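PDB 4OVD: peptidoglycan glycosyltransferase from Atopobium parvulum, which belongs to the penicillin-binding protein family and joins an N-terminal dimerisation-type domain to a larger penicillin-binding domain in one chain. Local coordinates for residues A[334-337]-A[338-342]; A[467-470]-A[471-475]; A[180-183]-A[184-188]; A[416-419]-A[420-423]; A[398-401]-A[402-406]. All blocks are in the same frame, centred on the assembly; numbering follows the deposited sequence.

In the fold
Interaction 4 is the deepest of the five, its centre about 5 Å from the centre of the chain, and is mostly apolar, with one glutamine amide held by backbone groups elsewhere. Interaction 2 is partly buried and pairs side chains one turn apart along helix 458-474; helix 344-350 touches both that helix and the strand residues M340 and M342 of interaction 1, a surface contact whose chemistry centres on an arginine. Interaction 5, also partly buried, starts helix 404-408 with a threonine and a water; that helix precedes helix 418-429 of interaction 4. Interaction 3 stands apart in the dimerisation-type region, one helical turn at the surface, about 59 Å between centres from interaction 1.

Interaction 1. Residues A[334-337]-A[338-342]; sequences DWRT and SAMDM
The loop that leads into strand 340-343 folds back on R336, whose side chain reaches across to S338, M340 and M342. This strand pairs antiparallel with strand 316-319, and the arginine lies where the loop meets the two-stranded sheet. CG of R336 stands between the backbone N and the carbonyl carbon (chi1 57°), and from there the chain runs extended to NE, which carries the guanidinium across the bend toward the strand. At its end NH1 donates to S338 O at 2.9 Å. The bond is bent, with an N-H...O angle of 137°, and the oxygen lies off the guanidinium plane. A339 CA sits in that plane at the edge, 3.5 Å from NH1. One face of the same group carries the selenomethionine methyl of M342, with CE 3.4 Å from NH2 and displaced toward the rim; the two side chains arrive from opposite directions. Lower on the arginine, CD packs 3.7 Å from M340 CB, where the side chains meet at about a right angle.

Two loop carboxylates balance the charge: R336 NE lies 3.0 Å from D334 OD2, a salt bridge whose hydrogen bond is weak, and NH2 makes a salt bridge to D332. NH1 and NH2 also donate to the carbonyls of I319 and P320, so backbone and carboxylate acceptors together limit rotation of the guanidinium. M342 and M340 both reach helix 344-350 as well. The result is a loop entering a two-stranded antiparallel sheet, held by its arginine to the carbonyls of I319 and P320.

Interaction 2. Residues A[467-470]-A[471-475]; sequences MMTT and VVKEG
T469 and K473 lie side by side and point the same way, one turn apart on helix 458-474, whereas T470 and E474, the next such pair, meet at a slant. In the first pair T469 turns its methyl to the lysine: CG2 is 3.6 Å from K473 NZ. The ammonium comes back over this methyl because the lysine, extended through most of its length, bends at its last torsion (chi4 57°). In the second pair T470 CG2 is 3.6 Å from E474 OE1, so a methyl and a carboxylate oxygen touch without a polar bond.

Both threonines place CG2 anti to the backbone N, and this leaves each hydroxyl beside the N (chi1 to OG1 -59° in T469 and -69° in T470), turned back along the helix. OG1 of T469 hydrogen-bonds to L465 O, while OG1 of T470 takes R345 NH1 as its partner and has a weak bond to D466 O.

Beneath these side chains run the backbone bonds: V471 N to M467 O at 3.1 Å, K473 N to T469 O at 2.8 Å, and E474 N to T470 O at 2.7 Å. V471 CG2 also rests 3.6 Å from M467 O. M468 and V472 are turned to strands 487-495 and 510-518, M468 also touching Y425 and V428 of helix 418-429, while M467 and T470 meet helix 344-350. With K473 and E474 exposed, these i to i+4 contacts are those of an amphipathic alpha-helix packed between a beta-sheet and neighbouring helices.

Interaction 3. Residues A[180-183]-A[184-188]; sequences YYND and ILAGT
Y181 meets I184 and L185 through its CB and its carbonyl, while its ring touches W450 and carries its hydroxyl to a hydrogen bond with D385 OD2. L185 takes CG anti to its carbonyl carbon, beside the backbone N (chi1 -75°), and this lays CG 3.2 Å from Y181 O and brings CD1 to 3.9 Å from Y181 CB. I184 takes a different position: its CG1 stands between N and the carbonyl carbon (chi1 71°), where it passes 4.1 Å from Y181 CB, oblique to the ring. The isoleucine and the leucine therefore approach the tyrosine stem by two different branches.

Y181 occupies the N-cap position of the short helix 182-185, and its carbonyl serves the first turn. L185 N donates to Y181 O at 2.8 Å, and I184 N adds a weak bond to the same oxygen. A186 N closes the next step on N182 O at 2.7 Å; A186 itself is the first residue to leave helical backbone angles. This single turn belongs to the dimerisation-type region.

D183 folds its carboxylate back toward the following amide, with OD1 2.9 Å from I184 N, but the angle is too poor for a hydrogen bond; OD1 also lies 3.7 Å from I184 CG2. The side-chain oxygen of N182, OD1, is gripped from two directions along the chain, accepting from both R59 NH1 and G173 N. Before the turn, Y180 CD2 lies over the centre of the Y181 ring.

Interaction 4. Residues A[416-419]-A[420-423]; sequences IPFI and QVIR
Apolar contact joins I416 and F418 to V421 at the start of helix 418-429. I416 CD1 is 3.8 Å from V421 CG2, the two side chains meeting at about a right angle. F418 lies alongside V421 and points the same way, its CD1 4.0 Å from the same methyl, which approaches the ring obliquely. One valine branch, CG2, therefore serves both neighbours. Further along, the CD1 atoms of I419 and I422 are 4.2 Å apart.

A polar side chain folds against the entering residues. Q420 has CG anti to its carbonyl carbon (chi1 -78°), which sends the extended chain back to I416 and P417: OE1 is 3.4 Å from I416 CG2, and NE2 is 3.7 Å from P417 CD. The buried amide is satisfied at both ends, OE1 accepting from G379 N and NE2 donating to T391 O, which fixes which end faces which residue.

Backbone hydrogen bonds start the helix. Q420 N donates to P417 O at 3.0 Å, an i to i+3 bond of the first turn. I422 N bonds to F418 O, and R423 N to I419 O, each at 2.9 Å.

I419 and I422 pack on strand 248-253 and I422 also on strand 525-532. F418 packs on V511 and S513 of strand 510-518, and its ring also meets those of Y528 (strand 525-532) and Y291, so the helix lies against the central antiparallel sheet.

Interaction 5. Residues A[398-401]-A[402-406]; sequences DQYE and GPTGG
A local turn at the start of helix 404-408, where T404 meets Y400 and E401, combines a CH-pi contact, one side-chain and one backbone hydrogen bond, and a bridging water. It connects the loop that follows helix 366-375 to the short helix. T404 sets CG2 anti to its backbone N (chi1 to OG1 -51°), which aims the methyl at the tyrosine. CG2 lies over one face of the Y400 ring, 3.8 Å from the centroid and 14° off the ring normal, and displaced toward the rim; its nearest ring atom is CG. The two side chains meet at about a right angle. The ring also packs on D366, F369 and A370 of helix 366-375, so the tyrosine stands between the two helices.

The other branch of T404 is polar. OG1 sits beside its own N and accepts a hydrogen bond from E401 N at 2.8 Å, nearly straight at 173°. In return T404 N donates to E401 O at 3.3 Å. These two bonds run in opposite senses between the same pair of residues, and the second closes the beta turn 401-404 over G402 and P403. E401 CG lies 3.2 Å from T404 OG1, close beside the hydroxyl.

The water lies 2.8 Å from both E401 O and G405 N and accepts from the amide, linking the turn to the next residue of the helix. The chemistry implies that T404 probably helps to fix the start of the helix, its methyl on the aromatic face and its hydroxyl on the loop backbone, with the first-turn amides supplied by a carbonyl and a water.

Interaction 1. Residues A[334-337]-A[338-342]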
loop_
_atom_site.group_PDB
_atom_site.type_symbol
_atom_site.label_atom_id
_atom_site.label_comp_id
_atom_site.label_asym_id
_atom_site.label_seq_id
_atom_site.Cartn_x
_atom_site.Cartn_y
_atom_site.Cartn_z
ATOM N N ASP A 334 -24.664 -10.889 -8.823
ATOM C CA ASP A 334 -24.511 -12.343 -9.020
ATOM C C ASP A 334 -25.703 -12.991 -9.690
ATOM O O ASP A 334 -26.654 -12.299 -10.073
ATOM C CB ASP A 334 -24.206 -13.020 -7.633
ATOM C CG ASP A 334 -25.319 -12.761 -6.567
ATOM O OD1 ASP A 334 -26.402 -12.220 -6.904
ATOM O OD2 ASP A 334 -25.102 -13.087 -5.375
ATOM N N TRP A 335 -25.705 -14.320 -9.727
ATOM C CA TRP A 335 -26.738 -15.061 -10.483
ATOM C C TRP A 335 -27.913 -15.590 -9.685
ATOM O O TRP A 335 -29.020 -15.677 -10.191
ATOM C CB TRP A 335 -26.055 -16.220 -11.274
ATOM C CG TRP A 335 -25.138 -15.626 -12.233
ATOM C CD1 TRP A 335 -25.474 -14.998 -13.415
ATOM C CD2 TRP A 335 -23.753 -15.409 -12.041
ATOM N NE1 TRP A 335 -24.351 -14.407 -13.967
ATOM C CE2 TRP A 335 -23.283 -14.656 -13.150
ATOM C CE3 TRP A 335 -22.864 -15.755 -11.040
ATOM C CZ2 TRP A 335 -21.949 -14.298 -13.297
ATOM C CZ3 TRP A 335 -21.550 -15.381 -11.173
ATOM C CH2 TRP A 335 -21.098 -14.663 -12.300
ATOM N N ARG A 336 -27.679 -15.848 -8.413
ATOM C CA ARG A 336 -28.684 -16.456 -7.567
ATOM C C ARG A 336 -29.832 -15.525 -7.336
ATOM O O ARG A 336 -29.689 -14.349 -7.544
ATOM C CB ARG A 336 -28.049 -16.916 -6.229
ATOM C CG ARG A 336 -27.355 -15.835 -5.435
ATOM C CD ARG A 336 -26.467 -16.410 -4.321
ATOM N NE ARG A 336 -25.991 -15.287 -3.479
ATOM C CZ ARG A 336 -26.562 -14.906 -2.355
ATOM N NH1 ARG A 336 -27.591 -15.591 -1.888
ATOM N NH2 ARG A 336 -26.089 -13.857 -1.693
ATOM N N THR A 337 -30.978 -16.105 -7.010
ATOM C CA THR A 337 -32.183 -15.380 -6.701
ATOM C C THR A 337 -32.660 -15.939 -5.377
ATOM O O THR A 337 -33.745 -15.646 -4.919
ATOM C CB THR A 337 -33.297 -15.497 -7.800
ATOM O OG1 THR A 337 -33.521 -16.870 -8.150
ATOM C CG2 THR A 337 -32.932 -14.692 -9.079
ATOM N N SER A 338 -31.793 -16.697 -4.721
ATOM C CA SER A 338 -32.141 -17.281 -3.469
ATOM C C SER A 338 -30.873 -17.288 -2.653
ATOM O O SER A 338 -29.736 -17.053 -3.171
ATOM C CB SER A 338 -32.635 -18.727 -3.690
ATOM O OG SER A 338 -31.660 -19.458 -4.475
ATOM N N ALA A 339 -31.104 -17.501 -1.373
ATOM C CA ALA A 339 -30.068 -17.602 -0.385
ATOM C C ALA A 339 -29.131 -18.768 -0.772
ATOM O O ALA A 339 -29.547 -19.736 -1.370
ATOM C CB ALA A 339 -30.704 -17.875 0.970
HETATM N N MSE A 340 -27.866 -18.664 -0.437
HETATM C CA MSE A 340 -26.956 -19.699 -0.745
HETATM C C MSE A 340 -26.229 -19.966 0.547
HETATM O O MSE A 340 -25.939 -19.062 1.327
HETATM C CB MSE A 340 -26.018 -19.197 -1.863
HETATM C CG MSE A 340 -24.855 -20.123 -2.193
HETATM SE SE MSE A 340 -23.585 -19.304 -3.485
HETATM C CE MSE A 340 -22.141 -20.647 -3.211
ATOM N N ASP A 341 -25.944 -21.235 0.774
ATOM C CA ASP A 341 -25.147 -21.653 1.915
ATOM C C ASP A 341 -23.724 -21.395 1.496
ATOM O O ASP A 341 -23.281 -21.924 0.472
ATOM C CB ASP A 341 -25.419 -23.142 2.123
ATOM C CG ASP A 341 -26.806 -23.360 2.659
ATOM O OD1 ASP A 341 -27.140 -22.630 3.636
ATOM O OD2 ASP A 341 -27.552 -24.194 2.100
HETATM N N MSE A 342 -23.010 -20.549 2.206
HETATM C CA MSE A 342 -21.638 -20.222 1.824
HETATM C C MSE A 342 -20.753 -20.301 3.007
HETATM O O MSE A 342 -21.158 -19.891 4.101
HETATM C CB MSE A 342 -21.518 -18.726 1.387
HETATM C CG MSE A 342 -22.383 -18.240 0.277
HETATM SE SE MSE A 342 -21.886 -16.343 0.057
HETATM C CE MSE A 342 -23.349 -15.856 -1.179
#

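Interaction 2. Residues A[467-470]-A[471-475]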
loop_
_atom_site.group_PDB
_atom_site.type_symbol
_atom_site.label_atom_id
_atom_site.label_comp_id
_atom_site.label_asym_id
_atom_site.label_seq_id
_atom_site.Cartn_x
_atom_site.Cartn_y
_atom_site.Cartn_z
HETATM N N MSE A 467 -7.453 -18.937 2.836
HETATM C CA MSE A 467 -8.582 -18.424 2.112
HETATM C C MSE A 467 -8.150 -17.527 0.977
HETATM O O MSE A 467 -8.727 -17.588 -0.078
HETATM C CB MSE A 467 -9.627 -17.698 2.937
HETATM C CG MSE A 467 -10.186 -18.627 3.970
HETATM SE SE MSE A 467 -11.603 -17.807 5.045
HETATM C CE MSE A 467 -10.524 -16.667 6.241
HETATM N N MSE A 468 -7.086 -16.752 1.155
HETATM C CA MSE A 468 -6.608 -15.860 0.096
HETATM C C MSE A 468 -6.042 -16.680 -1.023
HETATM O O MSE A 468 -6.013 -16.232 -2.152
HETATM C CB MSE A 468 -5.584 -14.924 0.638
HETATM C CG MSE A 468 -6.329 -13.936 1.519
HETATM SE SE MSE A 468 -4.898 -12.932 2.449
HETATM C CE MSE A 468 -4.080 -11.953 0.973
ATOM N N THR A 469 -5.566 -17.889 -0.724
ATOM C CA THR A 469 -5.092 -18.779 -1.755
ATOM C C THR A 469 -6.280 -19.289 -2.611
ATOM O O THR A 469 -6.140 -19.407 -3.828
ATOM C CB THR A 469 -4.313 -19.946 -1.134
ATOM O OG1 THR A 469 -3.233 -19.356 -0.410
ATOM C CG2 THR A 469 -3.765 -20.929 -2.201
ATOM N N THR A 470 -7.428 -19.550 -1.980
ATOM C CA THR A 470 -8.656 -19.993 -2.662
ATOM C C THR A 470 -9.112 -18.907 -3.588
ATOM O O THR A 470 -9.564 -19.199 -4.682
ATOM C CB THR A 470 -9.769 -20.265 -1.637
ATOM O OG1 THR A 470 -9.412 -21.426 -0.891
ATOM C CG2 THR A 470 -11.079 -20.576 -2.269
ATOM N N VAL A 471 -8.945 -17.664 -3.185
ATOM C CA VAL A 471 -9.348 -16.522 -4.020
ATOM C C VAL A 471 -8.631 -16.577 -5.367
ATOM O O VAL A 471 -9.205 -16.285 -6.397
ATOM C CB VAL A 471 -9.057 -15.140 -3.370
ATOM C CG1 VAL A 471 -9.294 -13.962 -4.368
ATOM C CG2 VAL A 471 -9.985 -14.950 -2.146
ATOM N N VAL A 472 -7.361 -16.902 -5.328
ATOM C CA VAL A 472 -6.537 -16.878 -6.491
ATOM C C VAL A 472 -6.656 -18.180 -7.247
ATOM O O VAL A 472 -6.566 -18.199 -8.449
ATOM C CB VAL A 472 -5.077 -16.568 -6.126
ATOM C CG1 VAL A 472 -4.186 -16.716 -7.311
ATOM C CG2 VAL A 472 -4.948 -15.135 -5.656
ATOM N N LYS A 473 -6.782 -19.281 -6.542
ATOM C CA LYS A 473 -6.901 -20.532 -7.256
ATOM C C LYS A 473 -8.265 -20.794 -7.825
ATOM O O LYS A 473 -8.405 -21.399 -8.933
ATOM C CB LYS A 473 -6.513 -21.704 -6.335
ATOM C CG LYS A 473 -4.996 -21.893 -6.206
ATOM C CD LYS A 473 -4.683 -23.218 -5.511
ATOM C CE LYS A 473 -3.199 -23.597 -5.600
ATOM N NZ LYS A 473 -2.257 -22.579 -5.034
ATOM N N GLU A 474 -9.285 -20.421 -7.055
ATOM C CA GLU A 474 -10.636 -20.751 -7.399
ATOM C C GLU A 474 -11.580 -19.632 -7.517
ATOM O O GLU A 474 -12.735 -19.892 -7.780
ATOM C CB GLU A 474 -11.179 -21.708 -6.288
ATOM C CG GLU A 474 -10.311 -22.961 -6.226
ATOM C CD GLU A 474 -10.552 -23.931 -5.089
ATOM O OE1 GLU A 474 -11.289 -23.676 -4.068
ATOM O OE2 GLU A 474 -9.906 -24.996 -5.253
ATOM N N GLY A 475 -11.128 -18.387 -7.349
ATOM C CA GLY A 475 -12.056 -17.284 -7.394
ATOM C C GLY A 475 -11.698 -16.138 -8.289
ATOM O O GLY A 475 -11.095 -16.307 -9.342
#

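Interaction 3. Residues A[180-183]-A[184-188]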
loop_
_atom_site.group_PDB
_atom_site.type_symbol
_atom_site.label_atom_id
_atom_site.label_comp_id
_atom_site.label_asym_id
_atom_site.label_seq_id
_atom_site.Cartn_x
_atom_site.Cartn_y
_atom_site.Cartn_z
ATOM N N TYR A 180 11.825 14.394 3.344
ATOM C CA TYR A 180 11.565 13.636 4.591
ATOM C C TYR A 180 12.833 13.521 5.455
ATOM O O TYR A 180 12.780 13.729 6.671
ATOM C CB TYR A 180 10.980 12.249 4.302
ATOM C CG TYR A 180 10.396 11.609 5.496
ATOM C CD1 TYR A 180 9.122 11.909 5.851
ATOM C CD2 TYR A 180 11.124 10.765 6.302
ATOM C CE1 TYR A 180 8.534 11.404 6.956
ATOM C CE2 TYR A 180 10.555 10.252 7.451
ATOM C CZ TYR A 180 9.245 10.574 7.741
ATOM O OH TYR A 180 8.565 10.143 8.803
ATOM N N TYR A 181 13.951 13.258 4.827
ATOM C CA TYR A 181 15.213 13.112 5.536
ATOM C C TYR A 181 16.171 14.297 5.259
ATOM O O TYR A 181 17.413 14.152 5.255
ATOM C CB TYR A 181 15.900 11.797 5.132
ATOM C CG TYR A 181 15.174 10.540 5.625
ATOM C CD1 TYR A 181 15.164 10.226 6.982
ATOM C CD2 TYR A 181 14.501 9.681 4.740
ATOM C CE1 TYR A 181 14.540 9.076 7.445
ATOM C CE2 TYR A 181 13.887 8.513 5.193
ATOM C CZ TYR A 181 13.887 8.237 6.561
ATOM O OH TYR A 181 13.317 7.092 7.074
ATOM N N ASN A 182 15.604 15.486 5.092
ATOM C CA ASN A 182 16.447 16.609 4.707
ATOM C C ASN A 182 17.434 16.973 5.795
ATOM O O ASN A 182 18.559 17.290 5.479
ATOM C CB ASN A 182 15.598 17.834 4.398
ATOM C CG ASN A 182 16.424 18.975 3.894
ATOM O OD1 ASN A 182 16.931 18.923 2.789
ATOM N ND2 ASN A 182 16.520 20.047 4.692
ATOM N N ASP A 183 17.026 16.919 7.062
ATOM C CA ASP A 183 17.941 17.331 8.151
ATOM C C ASP A 183 19.106 16.392 8.299
ATOM O O ASP A 183 20.175 16.808 8.729
ATOM C CB ASP A 183 17.249 17.642 9.477
ATOM C CG ASP A 183 16.390 16.521 9.975
ATOM O OD1 ASP A 183 16.483 15.383 9.447
ATOM O OD2 ASP A 183 15.596 16.789 10.906
ATOM N N ILE A 184 18.948 15.132 7.911
ATOM C CA ILE A 184 20.114 14.300 7.950
ATOM C C ILE A 184 20.833 14.333 6.609
ATOM O O ILE A 184 22.043 14.264 6.563
ATOM C CB ILE A 184 19.880 12.909 8.611
ATOM C CG1 ILE A 184 19.038 11.985 7.770
ATOM C CG2 ILE A 184 19.289 13.083 10.010
ATOM C CD1 ILE A 184 19.839 11.403 6.652
ATOM N N LEU A 185 20.133 14.509 5.499
ATOM C CA LEU A 185 20.815 14.551 4.156
ATOM C C LEU A 185 21.580 15.880 3.911
ATOM O O LEU A 185 22.589 15.941 3.167
ATOM C CB LEU A 185 19.767 14.433 3.067
ATOM C CG LEU A 185 19.193 13.051 2.890
ATOM C CD1 LEU A 185 17.953 12.992 2.034
ATOM C CD2 LEU A 185 20.305 12.208 2.269
ATOM N N ALA A 186 21.049 16.962 4.460
ATOM C CA ALA A 186 21.666 18.309 4.303
ATOM C C ALA A 186 22.839 18.398 5.246
ATOM O O ALA A 186 22.787 17.983 6.406
ATOM C CB ALA A 186 20.667 19.402 4.663
ATOM N N GLY A 187 23.929 18.942 4.797
ATOM C CA GLY A 187 24.992 19.018 5.749
ATOM C C GLY A 187 24.859 20.390 6.271
ATOM O O GLY A 187 23.791 20.981 6.190
ATOM N N THR A 188 25.993 20.917 6.684
ATOM C CA THR A 188 26.102 22.247 7.189
ATOM C C THR A 188 27.212 22.908 6.426
ATOM O O THR A 188 28.349 22.411 6.418
ATOM C CB THR A 188 26.515 22.214 8.666
ATOM O OG1 THR A 188 25.576 21.407 9.394
ATOM C CG2 THR A 188 26.573 23.625 9.223
#

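Interaction 4. Residues A[416-419]-A[420-423]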
loop_
_atom_site.group_PDB
_atom_site.type_symbol
_atom_site.label_atom_id
_atom_site.label_comp_id
_atom_site.label_asym_id
_atom_site.label_seq_id
_atom_site.Cartn_x
_atom_site.Cartn_y
_atom_site.Cartn_z
ATOM N N ILE A 416 -9.508 5.568 3.379
ATOM C CA ILE A 416 -8.150 5.456 3.837
ATOM C C ILE A 416 -7.196 5.325 2.679
ATOM O O ILE A 416 -7.594 4.957 1.592
ATOM C CB ILE A 416 -8.004 4.204 4.732
ATOM C CG1 ILE A 416 -8.372 2.954 3.946
ATOM C CG2 ILE A 416 -8.797 4.409 6.013
ATOM C CD1 ILE A 416 -8.450 1.629 4.723
ATOM N N PRO A 417 -5.928 5.616 2.916
ATOM C CA PRO A 417 -4.955 5.416 1.881
ATOM C C PRO A 417 -4.711 3.941 1.815
ATOM O O PRO A 417 -4.755 3.271 2.867
ATOM C CB PRO A 417 -3.699 6.126 2.434
ATOM C CG PRO A 417 -3.877 6.127 3.892
ATOM C CD PRO A 417 -5.341 6.208 4.135
ATOM N N PHE A 418 -4.370 3.440 0.635
ATOM C CA PHE A 418 -4.142 2.026 0.459
ATOM C C PHE A 418 -2.934 1.501 1.252
ATOM O O PHE A 418 -2.889 0.325 1.591
ATOM C CB PHE A 418 -4.100 1.611 -0.988
ATOM C CG PHE A 418 -5.477 1.468 -1.612
ATOM C CD1 PHE A 418 -6.295 0.409 -1.289
ATOM C CD2 PHE A 418 -5.925 2.393 -2.520
ATOM C CE1 PHE A 418 -7.573 0.289 -1.826
ATOM C CE2 PHE A 418 -7.215 2.320 -3.006
ATOM C CZ PHE A 418 -8.032 1.275 -2.689
ATOM N N ILE A 419 -2.004 2.387 1.610
ATOM C CA ILE A 419 -0.859 1.979 2.405
ATOM C C ILE A 419 -1.310 1.376 3.764
ATOM O O ILE A 419 -0.644 0.469 4.324
ATOM C CB ILE A 419 0.165 3.124 2.587
ATOM C CG1 ILE A 419 1.526 2.564 3.080
ATOM C CG2 ILE A 419 -0.389 4.178 3.511
ATOM C CD1 ILE A 419 2.248 1.625 2.086
ATOM N N GLN A 420 -2.491 1.759 4.227
ATOM C CA GLN A 420 -3.023 1.187 5.446
ATOM C C GLN A 420 -3.504 -0.246 5.216
ATOM O O GLN A 420 -3.391 -1.130 6.088
ATOM C CB GLN A 420 -4.183 2.033 5.958
ATOM C CG GLN A 420 -3.718 3.292 6.663
ATOM C CD GLN A 420 -4.841 4.062 7.297
ATOM O OE1 GLN A 420 -5.961 3.522 7.564
ATOM N NE2 GLN A 420 -4.561 5.327 7.591
ATOM N N VAL A 421 -4.030 -0.480 4.026
ATOM C CA VAL A 421 -4.502 -1.807 3.665
ATOM C C VAL A 421 -3.308 -2.703 3.517
ATOM O O VAL A 421 -3.295 -3.836 4.021
ATOM C CB VAL A 421 -5.315 -1.799 2.372
ATOM C CG1 VAL A 421 -5.736 -3.208 2.021
ATOM C CG2 VAL A 421 -6.538 -0.886 2.540
ATOM N N ILE A 422 -2.300 -2.207 2.811
ATOM C CA ILE A 422 -1.090 -2.948 2.605
ATOM C C ILE A 422 -0.498 -3.309 3.940
ATOM O O ILE A 422 -0.150 -4.453 4.190
ATOM C CB ILE A 422 -0.113 -2.105 1.763
ATOM C CG1 ILE A 422 -0.675 -1.914 0.334
ATOM C CG2 ILE A 422 1.236 -2.737 1.728
ATOM C CD1 ILE A 422 0.132 -0.988 -0.504
ATOM N N ARG A 423 -0.442 -2.350 4.834
ATOM C CA ARG A 423 0.142 -2.601 6.122
ATOM C C ARG A 423 -0.656 -3.695 6.847
ATOM O O ARG A 423 -0.092 -4.595 7.469
ATOM C CB ARG A 423 0.219 -1.334 6.940
ATOM C CG ARG A 423 0.859 -1.563 8.282
ATOM C CD ARG A 423 0.828 -0.343 9.168
ATOM N NE ARG A 423 1.510 -0.676 10.423
ATOM C CZ ARG A 423 1.240 -0.120 11.595
ATOM N NH1 ARG A 423 0.244 0.762 11.731
ATOM N NH2 ARG A 423 1.932 -0.494 12.656
#

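Interaction 5. Residues A[398-401]-A[402-406]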
loop_
_atom_site.group_PDB
_atom_site.type_symbol
_atom_site.label_atom_id
_atom_site.label_comp_id
_atom_site.label_asym_id
_atom_site.label_seq_id
_atom_site.Cartn_x
_atom_site.Cartn_y
_atom_site.Cartn_z
ATOM N N ASP A 398 -17.776 4.860 19.097
ATOM C CA ASP A 398 -18.844 5.715 19.634
ATOM C C ASP A 398 -19.513 6.574 18.572
ATOM O O ASP A 398 -20.536 7.151 18.838
ATOM C CB ASP A 398 -18.406 6.562 20.856
ATOM C CG ASP A 398 -17.369 7.611 20.507
ATOM O OD1 ASP A 398 -16.606 7.391 19.549
ATOM O OD2 ASP A 398 -17.300 8.652 21.206
ATOM N N GLN A 399 -18.950 6.657 17.371
ATOM C CA GLN A 399 -19.589 7.422 16.307
ATOM C C GLN A 399 -20.379 6.486 15.368
ATOM O O GLN A 399 -21.043 6.951 14.441
ATOM C CB GLN A 399 -18.546 8.164 15.473
ATOM C CG GLN A 399 -17.657 9.182 16.161
ATOM C CD GLN A 399 -16.600 9.738 15.172
ATOM O OE1 GLN A 399 -15.686 9.030 14.755
ATOM N NE2 GLN A 399 -16.708 11.025 14.831
ATOM N N TYR A 400 -20.340 5.173 15.595
ATOM C CA TYR A 400 -21.055 4.266 14.702
ATOM C C TYR A 400 -22.532 4.529 14.786
ATOM O O TYR A 400 -23.085 4.872 15.821
ATOM C CB TYR A 400 -20.829 2.771 15.034
ATOM C CG TYR A 400 -19.545 2.106 14.531
ATOM C CD1 TYR A 400 -18.353 2.790 14.467
ATOM C CD2 TYR A 400 -19.510 0.727 14.283
ATOM C CE1 TYR A 400 -17.167 2.168 14.072
ATOM C CE2 TYR A 400 -18.334 0.101 13.858
ATOM C CZ TYR A 400 -17.155 0.822 13.777
ATOM O OH TYR A 400 -15.975 0.206 13.434
ATOM N N GLU A 401 -23.179 4.338 13.671
ATOM C CA GLU A 401 -24.585 4.466 13.644
ATOM C C GLU A 401 -25.101 3.143 13.132
ATOM O O GLU A 401 -24.332 2.171 12.953
ATOM C CB GLU A 401 -24.987 5.689 12.829
ATOM C CG GLU A 401 -24.354 5.764 11.457
ATOM C CD GLU A 401 -24.622 7.093 10.777
ATOM O OE1 GLU A 401 -24.959 8.075 11.497
ATOM O OE2 GLU A 401 -24.454 7.149 9.532
ATOM N N GLY A 402 -26.391 3.108 12.876
ATOM C CA GLY A 402 -27.049 1.904 12.439
ATOM C C GLY A 402 -26.334 1.028 11.455
ATOM O O GLY A 402 -26.124 -0.133 11.747
ATOM N N PRO A 403 -25.966 1.579 10.278
ATOM C CA PRO A 403 -25.329 0.764 9.207
ATOM C C PRO A 403 -23.812 0.737 9.117
ATOM O O PRO A 403 -23.294 0.107 8.221
ATOM C CB PRO A 403 -25.829 1.451 7.910
ATOM C CG PRO A 403 -26.193 2.860 8.310
ATOM C CD PRO A 403 -26.343 2.929 9.813
ATOM N N THR A 404 -23.128 1.403 10.030
ATOM C CA THR A 404 -21.702 1.584 9.952
ATOM C C THR A 404 -20.888 0.294 9.923
ATOM O O THR A 404 -20.081 0.079 8.998
ATOM C CB THR A 404 -21.201 2.451 11.108
ATOM O OG1 THR A 404 -21.970 3.677 11.190
ATOM C CG2 THR A 404 -19.780 2.758 10.927
ATOM N N GLY A 405 -21.089 -0.558 10.924
ATOM C CA GLY A 405 -20.343 -1.786 10.999
ATOM C C GLY A 405 -20.571 -2.649 9.770
ATOM O O GLY A 405 -19.658 -3.102 9.133
ATOM N N GLY A 406 -21.822 -2.871 9.428
ATOM C CA GLY A 406 -22.133 -3.720 8.254
ATOM C C GLY A 406 -21.511 -3.270 6.981
ATOM O O GLY A 406 -21.060 -4.083 6.163
HETATM O O HOH W 1 -22.986 -0.314 12.935
#